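Local coordinates for chorismate synthase (Aquifex aeolicus, PDB 1Q1L), which probably catalyses the FMNH2-dependent elimination of phosphate from 5-enolpyruvylshikimate 3-phosphate to give chorismate, the precursor of the aromatic amino acids, at residues Gly19-Ile25 with Ile80-Asn86; Ile29-Leu35 with Gly73-Gly77; Phe159-Ile163 with Phe234-Pro239. All coordinates share one frame; numbering follows the deposited sequence.

Contact 1 of 3, residues Gly19-Ile25 with Ile80-Asn86; sequences GKGLTAI and IALFIRN
L22 faces I84, and A24 faces L82, as hydrogen-bonded pairs of an antiparallel sheet. Strands 21-25 and 80-85 lie side by side in the middle of its four strands. L22 N donates to I84 O at 2.8 Å, and I84 N returns a bond to L22 O at 2.8 Å, in the carbonyl plane. Beside the first pair, L22 CB packs on I84 CB at 4.2 Å. On the other face the F83 ring leans across to the neighbouring strand. Its CG is anti to the backbone N (chi1 -173°), which brings CD1 to 3.2 Å from T23 OG1. The hydroxyl oxygen lies at the ring edge, in its plane. F83 CZ reaches G21 CA at 3.6 Å, where any side chain would collide with the ring. Helix 142-157 covers L22, A24 and L82. T23 and I25 pack on the second subunit, and K20 NZ forms a salt bridge with E65 of that subunit. L22 lies close to R136, a predicted FMN-binding residue. Beyond the strand end sits N86, which is poorly ordered. Its OD1 is hydrogen-bonded to R140, while ND2 donates to G19 O at 2.7 Å from above the carbonyl plane.

Contact 2 of 3, residues Ile29-Leu35 with Gly73-Gly77; sequences IPANLPL and GKTLG
T75 points its side chain into the bend of 30-33, and its hydroxyl makes two hydrogen bonds there. OG1 donates to P30 O at 2.7 Å, on a lone pair in the carbonyl plane. It also accepts from L33 N at 2.9 Å. The torsion (chi1 55°) sets OG1 between the backbone N and the carbonyl carbon of T75, where it can meet both partners. Replacing T75 with a valine would probably leave P30 O and L33 N without this shared mate inside the bend.

Backbone bonds flank it, using T75 N and T75 O. N32 N donates to T75 O at 2.8 Å, and the bond is almost straight (179°). T75 N donates to L33 O at 3.0 Å, from above the carbonyl plane. Further on, L35 N reaches G73 O at 2.8 Å. Together with the bond from T75 N, this makes P34 and K74 a single bridged pair. A water lies close to both I29 O and G77 O.

The apolar contacts are fewer. T75 CG2 lies 3.9 Å from L33 CB. L35 CD2 touches the same methyl, and the L35 and T75 side chains cross at about a right angle.

A31 CB comes close to a backbone carbonyl, 3.2 Å from L76 O. G77 follows with backbone angles that call for glycine, and a side chain there would also press on A31 CB.

Helices 142-157 and 384-399 pack on the 29-35 side. The second subunit touches A31, N32 and L76. The motif is a small beta hairpin of strands 70-71 and 74-75, whose second strand holds the loop that leads into helix 37-48.

Contact 3 of 3, residues Phe159-Ile163 with Phe234-Pro239; sequences FGIKI and FALNVP
I163 and A235 form a non-hydrogen-bonded pair next to the hydrogen-bonded pair K162 and L236. Both pairs belong to antiparallel strands of a five-stranded sheet, part of the beta-alpha-beta sandwich of this enzyme. L236 N donates to K162 O at 2.6 Å. The return bond, K162 N to L236 O, is longer at 3.2 Å. K162 is modelled in two conformers, so the short 2.6 Å length is doubtful.

The tight side carries I161, I163, A235, V238 and P239. I163 CG1 meets A235 CB at 3.8 Å. I161 spreads its branches over the chain that leaves the strand. With CG1 anti to the carbonyl carbon (chi1 -69°), that atom comes to 3.4 Å from N237 O. CG2 touches V238 CG2 at 4.1 Å, and CD1 meets P239 CD at 4.2 Å, the I161 and P239 side chains lying about at a right angle. Helix 356-379 covers I163 and A235. L156, near the end of helix 142-157, packs on I161 and I163.

The other face is divided. L236 and F234 are covered by helix 187-197, but K162 and N237 are exposed. Here the K162 chain crosses near N237. A water joins F159 O to N237 O.

G160, with positive phi, is the C-prime residue of a Schellman motif that ends helix 142-157, in which I161 N turns back to L156 O. The carbonyl of that glycine is held from across the contact: N237 ND2 donates to G160 O at 3.0 Å, tilted slightly from the carbonyl plane.

Overall arrangement
From the N terminus, the chain forms strand 10-14 and then 21-27, which is joined by 80-85 in contact 1, closing a long loop. Contact 2 lies within that loop: 29-35 follows strand 21-27, and 73-77 precedes 80-85. The two contacts touch where I80 CD1 packs on T75 CG2 and L35 CD2, and both reach the second subunit. Contact 3 comes later in series. It closes its own loop from the end of helix 142-157 to strand 229-236, in a different sheet. It touches neither of the others; its nearest atoms are about 7 Å from contact 2 and about 13 Å from contact 1. Helix 142-157 packs on residues of all three contacts.

Contact 1 of 3, residues Gly19-Ile25 with Ile80-Asn86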
loop_
_atom_site.group_PDB
_atom_site.type_symbol
_atom_site.label_atom_id
_atom_site.label_comp_id
_atom_site.label_asym_id
_atom_site.label_seq_id
_atom_site.Cartn_x
_atom_site.Cartn_y
_atom_site.Cartn_z
ATOM N N GLY A 19 -2.712 29.663 1.669
ATOM C CA GLY A 19 -1.276 29.495 1.662
ATOM C C GLY A 19 -0.796 29.849 0.277
ATOM O O GLY A 19 -1.580 30.318 -0.544
ATOM N N LYS A 20 0.483 29.625 0.004
ATOM C CA LYS A 20 1.031 29.939 -1.304
ATOM C C LYS A 20 0.222 29.266 -2.409
ATOM O O LYS A 20 -0.087 29.887 -3.426
ATOM C CB LYS A 20 2.491 29.500 -1.373
ATOM C CG LYS A 20 3.351 30.110 -0.270
ATOM C CD LYS A 20 4.802 29.680 -0.392
ATOM C CE LYS A 20 5.658 30.303 0.701
ATOM N NZ LYS A 20 7.095 29.969 0.501
ATOM N N GLY A 21 -0.135 28.001 -2.207
ATOM C CA GLY A 21 -0.902 27.299 -3.219
ATOM C C GLY A 21 -1.132 25.829 -2.922
ATOM O O GLY A 21 -0.873 25.357 -1.819
ATOM N N LEU A 22 -1.629 25.106 -3.918
ATOM C CA LEU A 22 -1.895 23.680 -3.765
ATOM C C LEU A 22 -0.909 22.913 -4.628
ATOM O O LEU A 22 -0.641 23.299 -5.765
ATOM C CB LEU A 22 -3.320 23.356 -4.211
ATOM C CG LEU A 22 -4.425 24.221 -3.595
ATOM C CD1 LEU A 22 -5.763 23.845 -4.214
ATOM C CD2 LEU A 22 -4.450 24.039 -2.088
ATOM N N THR A 23 -0.362 21.832 -4.082
ATOM C CA THR A 23 0.594 21.025 -4.826
ATOM C C THR A 23 0.105 19.588 -4.956
ATOM O O THR A 23 -0.502 19.042 -4.038
ATOM C CB THR A 23 1.975 21.017 -4.134
ATOM O OG1 THR A 23 2.380 22.363 -3.870
ATOM C CG2 THR A 23 3.027 20.366 -5.033
ATOM N N ALA A 24 0.377 18.981 -6.103
ATOM C CA ALA A 24 -0.019 17.603 -6.342
ATOM C C ALA A 24 1.032 16.906 -7.173
ATOM O O ALA A 24 1.644 17.514 -8.050
ATOM C CB ALA A 24 -1.358 17.550 -7.074
ATOM N N ILE A 25 1.249 15.632 -6.868
ATOM C CA ILE A 25 2.179 14.810 -7.619
ATOM C C ILE A 25 1.416 13.543 -7.958
ATOM O O ILE A 25 0.898 12.861 -7.070
ATOM C CB ILE A 25 3.448 14.438 -6.807
ATOM C CG1 ILE A 25 4.264 15.701 -6.497
ATOM C CG2 ILE A 25 4.297 13.462 -7.614
ATOM C CD1 ILE A 25 5.545 15.459 -5.704
ATOM N N ILE A 80 4.268 13.435 -12.419
ATOM C CA ILE A 80 3.749 14.714 -12.877
ATOM C C ILE A 80 3.422 15.567 -11.655
ATOM O O ILE A 80 2.572 15.200 -10.842
ATOM C CB ILE A 80 2.466 14.524 -13.708
ATOM C CG1 ILE A 80 2.753 13.603 -14.896
ATOM C CG2 ILE A 80 1.940 15.881 -14.171
ATOM C CD1 ILE A 80 1.526 13.213 -15.690
ATOM N N ALA A 81 4.106 16.701 -11.527
ATOM C CA ALA A 81 3.894 17.602 -10.404
ATOM C C ALA A 81 3.180 18.856 -10.884
ATOM O O ALA A 81 3.536 19.433 -11.911
ATOM C CB ALA A 81 5.237 17.968 -9.755
ATOM N N LEU A 82 2.172 19.273 -10.125
ATOM C CA LEU A 82 1.386 20.446 -10.471
ATOM C C LEU A 82 1.333 21.397 -9.291
ATOM O O LEU A 82 1.374 20.967 -8.135
ATOM C CB LEU A 82 -0.048 20.032 -10.820
ATOM C CG LEU A 82 -0.277 18.868 -11.787
ATOM C CD1 LEU A 82 -1.749 18.474 -11.756
ATOM C CD2 LEU A 82 0.151 19.251 -13.197
ATOM N N PHE A 83 1.250 22.692 -9.582
ATOM C CA PHE A 83 1.130 23.685 -8.528
ATOM C C PHE A 83 0.010 24.641 -8.918
ATOM O O PHE A 83 -0.048 25.101 -10.052
ATOM C CB PHE A 83 2.432 24.464 -8.335
ATOM C CG PHE A 83 2.402 25.391 -7.149
ATOM C CD1 PHE A 83 2.234 24.882 -5.861
ATOM C CD2 PHE A 83 2.498 26.772 -7.318
ATOM C CE1 PHE A 83 2.160 25.731 -4.759
ATOM C CE2 PHE A 83 2.425 27.632 -6.220
ATOM C CZ PHE A 83 2.254 27.111 -4.939
ATOM N N ILE A 84 -0.890 24.912 -7.980
ATOM C CA ILE A 84 -2.005 25.819 -8.222
ATOM C C ILE A 84 -1.891 26.983 -7.246
ATOM O O ILE A 84 -2.138 26.820 -6.051
ATOM C CB ILE A 84 -3.371 25.133 -7.981
ATOM C CG1 ILE A 84 -3.545 23.945 -8.927
ATOM C CG2 ILE A 84 -4.498 26.140 -8.190
ATOM C CD1 ILE A 84 -4.747 23.078 -8.593
ATOM N N ARG A 85 -1.514 28.152 -7.748
ATOM C CA ARG A 85 -1.382 29.316 -6.883
ATOM C C ARG A 85 -2.738 29.748 -6.344
ATOM O O ARG A 85 -3.746 29.673 -7.045
ATOM C CB ARG A 85 -0.734 30.478 -7.643
ATOM C CG ARG A 85 0.726 30.244 -7.998
ATOM C CD ARG A 85 1.393 31.518 -8.498
ATOM N NE ARG A 85 2.811 31.316 -8.794
ATOM C CZ ARG A 85 3.637 32.278 -9.196
ATOM N NH1 ARG A 85 3.193 33.519 -9.352
ATOM N NH2 ARG A 85 4.911 31.998 -9.447
ATOM N N ASN A 86 -2.763 30.183 -5.088
ATOM C CA ASN A 86 -4.003 30.638 -4.475
ATOM C C ASN A 86 -4.270 32.094 -4.847
ATOM O O ASN A 86 -5.401 32.573 -4.749
ATOM C CB ASN A 86 -3.947 30.469 -2.954
ATOM C CG ASN A 86 -4.117 29.019 -2.523
ATOM O OD1 ASN A 86 -5.058 28.339 -2.941
ATOM N ND2 ASN A 86 -3.210 28.540 -1.679
#

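Contact 2 of 3, residues Ile29-Leu35 with Gly73-Gly77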
loop_
_atom_site.group_PDB
_atom_site.type_symbol
_atom_site.label_atom_id
_atom_site.label_comp_id
_atom_site.label_asym_id
_atom_site.label_seq_id
_atom_site.Cartn_x
_atom_site.Cartn_y
_atom_site.Cartn_z
ATOM N N ILE A 29 0.896 7.557 -14.821
ATOM C CA ILE A 29 0.318 7.783 -16.149
ATOM C C ILE A 29 1.389 7.407 -17.167
ATOM O O ILE A 29 2.523 7.857 -17.066
ATOM C CB ILE A 29 -0.093 9.251 -16.360
ATOM C CG1 ILE A 29 -1.158 9.645 -15.330
ATOM C CG2 ILE A 29 -0.665 9.429 -17.766
ATOM C CD1 ILE A 29 -2.510 8.995 -15.559
ATOM N N PRO A 30 1.046 6.568 -18.155
ATOM C CA PRO A 30 2.040 6.164 -19.156
ATOM C C PRO A 30 2.677 7.318 -19.911
ATOM O O PRO A 30 2.135 8.428 -19.959
ATOM C CB PRO A 30 1.251 5.245 -20.082
ATOM C CG PRO A 30 0.187 4.679 -19.168
ATOM C CD PRO A 30 -0.242 5.896 -18.396
ATOM N N ALA A 31 3.834 7.032 -20.500
ATOM C CA ALA A 31 4.579 8.008 -21.285
ATOM C C ALA A 31 3.950 8.172 -22.662
ATOM O O ALA A 31 3.297 7.259 -23.169
ATOM C CB ALA A 31 6.032 7.546 -21.448
ATOM N N ASN A 32 4.163 9.344 -23.257
ATOM C CA ASN A 32 3.679 9.664 -24.592
ATOM C C ASN A 32 2.208 10.054 -24.675
ATOM O O ASN A 32 1.601 9.981 -25.743
ATOM C CB ASN A 32 3.981 8.503 -25.554
ATOM C CG ASN A 32 5.479 8.239 -25.700
ATOM O OD1 ASN A 32 5.892 7.197 -26.212
ATOM N ND2 ASN A 32 6.296 9.187 -25.254
ATOM N N LEU A 33 1.641 10.464 -23.547
ATOM C CA LEU A 33 0.254 10.916 -23.505
ATOM C C LEU A 33 0.263 12.430 -23.692
ATOM O O LEU A 33 0.883 13.152 -22.913
ATOM C CB LEU A 33 -0.386 10.610 -22.149
ATOM C CG LEU A 33 -1.768 11.257 -21.946
ATOM C CD1 LEU A 33 -2.798 10.512 -22.795
ATOM C CD2 LEU A 33 -2.170 11.226 -20.471
ATOM N N PRO A 34 -0.409 12.935 -24.737
ATOM C CA PRO A 34 -0.421 14.390 -24.929
ATOM C C PRO A 34 -1.098 15.031 -23.718
ATOM O O PRO A 34 -2.194 14.622 -23.339
ATOM C CB PRO A 34 -1.249 14.566 -26.198
ATOM C CG PRO A 34 -1.006 13.277 -26.947
ATOM C CD PRO A 34 -1.075 12.243 -25.853
ATOM N N LEU A 35 -0.454 16.023 -23.108
ATOM C CA LEU A 35 -1.024 16.694 -21.939
ATOM C C LEU A 35 -0.630 18.168 -21.908
ATOM O O LEU A 35 0.537 18.507 -22.096
ATOM C CB LEU A 35 -0.545 16.013 -20.650
ATOM C CG LEU A 35 -1.081 16.549 -19.311
ATOM C CD1 LEU A 35 -2.587 16.312 -19.216
ATOM C CD2 LEU A 35 -0.380 15.849 -18.158
ATOM N N GLY A 73 4.821 18.746 -24.950
ATOM C CA GLY A 73 3.418 18.376 -24.975
ATOM C C GLY A 73 3.056 16.946 -24.616
ATOM O O GLY A 73 1.875 16.600 -24.600
ATOM N N LYS A 74 4.048 16.112 -24.318
ATOM C CA LYS A 74 3.772 14.718 -23.981
ATOM C C LYS A 74 4.352 14.299 -22.634
ATOM O O LYS A 74 5.368 14.841 -22.189
ATOM C CB LYS A 74 4.331 13.798 -25.069
ATOM C CG LYS A 74 3.678 13.951 -26.430
ATOM C CD LYS A 74 4.260 12.947 -27.413
ATOM C CE LYS A 74 3.602 13.052 -28.782
ATOM N NZ LYS A 74 3.826 14.387 -29.418
ATOM N N THR A 75 3.705 13.324 -21.995
ATOM C CA THR A 75 4.169 12.824 -20.707
ATOM C C THR A 75 5.461 12.033 -20.917
ATOM O O THR A 75 5.610 11.315 -21.909
ATOM C CB THR A 75 3.129 11.886 -20.047
ATOM O OG1 THR A 75 2.810 10.826 -20.952
ATOM C CG2 THR A 75 1.853 12.646 -19.692
ATOM N N LEU A 76 6.389 12.164 -19.977
ATOM C CA LEU A 76 7.667 11.460 -20.060
ATOM C C LEU A 76 7.542 10.073 -19.452
ATOM O O LEU A 76 8.247 9.140 -19.848
ATOM C CB LEU A 76 8.734 12.251 -19.308
ATOM C CG LEU A 76 9.065 13.633 -19.884
ATOM C CD1 LEU A 76 9.878 14.440 -18.885
ATOM C CD2 LEU A 76 9.822 13.462 -21.188
ATOM N N GLY A 77 6.624 9.946 -18.498
ATOM C CA GLY A 77 6.423 8.685 -17.808
ATOM C C GLY A 77 6.878 8.868 -16.370
ATOM O O GLY A 77 6.635 8.023 -15.507
HETATM O O HOH W 1 4.610 6.269 -15.525
#

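Contact 3 of 3, residues Phe159-Ile163 with Phe234-Pro239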
loop_
_atom_site.group_PDB
_atom_site.type_symbol
_atom_site.label_atom_id
_atom_site.label_comp_id
_atom_site.label_asym_id
_atom_site.label_seq_id
_atom_site.Cartn_x
_atom_site.Cartn_y
_atom_site.Cartn_z
ATOM N N PHE A 159 -8.916 6.180 -24.858
ATOM C CA PHE A 159 -9.544 4.887 -25.091
ATOM C C PHE A 159 -11.021 5.086 -25.411
ATOM O O PHE A 159 -11.785 4.132 -25.454
ATOM C CB PHE A 159 -9.402 3.988 -23.863
ATOM C CG PHE A 159 -7.987 3.835 -23.387
ATOM C CD1 PHE A 159 -7.432 4.759 -22.512
ATOM C CD2 PHE A 159 -7.193 2.792 -23.855
ATOM C CE1 PHE A 159 -6.100 4.650 -22.108
ATOM C CE2 PHE A 159 -5.863 2.673 -23.461
ATOM C CZ PHE A 159 -5.316 3.606 -22.584
ATOM N N GLY A 160 -11.414 6.337 -25.628
ATOM C CA GLY A 160 -12.801 6.627 -25.944
ATOM C C GLY A 160 -13.710 6.663 -24.732
ATOM O O GLY A 160 -14.936 6.747 -24.871
ATOM N N ILE A 161 -13.114 6.614 -23.541
ATOM C CA ILE A 161 -13.879 6.636 -22.296
ATOM C C ILE A 161 -14.198 8.082 -21.911
ATOM O O ILE A 161 -13.305 8.907 -21.715
ATOM C CB ILE A 161 -13.107 5.906 -21.160
ATOM C CG1 ILE A 161 -13.061 4.398 -21.463
ATOM C CG2 ILE A 161 -13.759 6.176 -19.810
ATOM C CD1 ILE A 161 -12.186 3.583 -20.524
ATOM N N LYS A 162 -15.490 8.379 -21.818
ATOM C CA LYS A 162 -15.973 9.785 -21.464
ATOM C C LYS A 162 -16.670 9.841 -19.989
ATOM O O LYS A 162 -17.532 8.930 -19.604
ATOM C CB LYS A 162 -17.054 10.361 -22.665
ATOM C CG LYS A 162 -16.393 10.288 -24.375
ATOM C CD LYS A 162 -17.680 10.695 -25.634
ATOM C CE LYS A 162 -17.093 10.354 -27.352
ATOM N NZ LYS A 162 -16.557 8.739 -27.566
ATOM N N ILE A 163 -16.313 10.865 -19.226
ATOM C CA ILE A 163 -16.859 11.040 -17.904
ATOM C C ILE A 163 -17.616 12.358 -17.890
ATOM O O ILE A 163 -17.173 13.343 -18.478
ATOM C CB ILE A 163 -15.732 11.013 -16.853
ATOM C CG1 ILE A 163 -15.177 9.580 -16.777
ATOM C CG2 ILE A 163 -16.242 11.508 -15.527
ATOM C CD1 ILE A 163 -14.185 9.339 -15.683
ATOM N N PHE A 234 -21.282 9.910 -14.434
ATOM C CA PHE A 234 -21.262 8.729 -15.276
ATOM C C PHE A 234 -19.976 8.651 -16.075
ATOM O O PHE A 234 -19.262 9.646 -16.238
ATOM C CB PHE A 234 -22.454 8.752 -16.240
ATOM C CG PHE A 234 -22.382 9.852 -17.263
ATOM C CD1 PHE A 234 -21.661 9.679 -18.436
ATOM C CD2 PHE A 234 -22.994 11.078 -17.029
ATOM C CE1 PHE A 234 -21.547 10.717 -19.363
ATOM C CE2 PHE A 234 -22.884 12.112 -17.944
ATOM C CZ PHE A 234 -22.160 11.932 -19.116
ATOM N N ALA A 235 -19.691 7.451 -16.564
ATOM C CA ALA A 235 -18.529 7.194 -17.401
ATOM C C ALA A 235 -19.045 6.296 -18.513
ATOM O O ALA A 235 -19.705 5.289 -18.243
ATOM C CB ALA A 235 -17.435 6.485 -16.608
ATOM N N LEU A 236 -18.758 6.667 -19.757
ATOM C CA LEU A 236 -19.211 5.904 -20.912
ATOM C C LEU A 236 -18.088 5.136 -21.598
ATOM O O LEU A 236 -16.930 5.553 -21.579
ATOM C CB LEU A 236 -19.862 6.840 -21.936
ATOM C CG LEU A 236 -21.013 7.719 -21.439
ATOM C CD1 LEU A 236 -21.549 8.570 -22.574
ATOM C CD2 LEU A 236 -22.108 6.835 -20.869
ATOM N N ASN A 237 -18.458 4.007 -22.201
ATOM C CA ASN A 237 -17.539 3.146 -22.939
ATOM C C ASN A 237 -16.484 2.440 -22.102
ATOM O O ASN A 237 -15.382 2.165 -22.579
ATOM C CB ASN A 237 -16.861 3.941 -24.056
ATOM C CG ASN A 237 -17.863 4.539 -25.025
ATOM O OD1 ASN A 237 -18.750 3.845 -25.513
ATOM N ND2 ASN A 237 -17.726 5.834 -25.307
ATOM N N VAL A 238 -16.819 2.146 -20.851
ATOM C CA VAL A 238 -15.896 1.438 -19.983
ATOM C C VAL A 238 -16.119 -0.039 -20.284
ATOM O O VAL A 238 -17.241 -0.536 -20.206
ATOM C CB VAL A 238 -16.195 1.720 -18.496
ATOM C CG1 VAL A 238 -15.274 0.890 -17.604
ATOM C CG2 VAL A 238 -16.011 3.203 -18.205
ATOM N N PRO A 239 -15.053 -0.759 -20.653
ATOM C CA PRO A 239 -15.204 -2.182 -20.957
ATOM C C PRO A 239 -15.510 -2.996 -19.705
ATOM O O PRO A 239 -15.307 -2.528 -18.585
ATOM C CB PRO A 239 -13.849 -2.544 -21.556
ATOM C CG PRO A 239 -12.913 -1.677 -20.758
ATOM C CD PRO A 239 -13.640 -0.345 -20.749
HETATM O O HOH W 2 -13.770 2.309 -24.862
#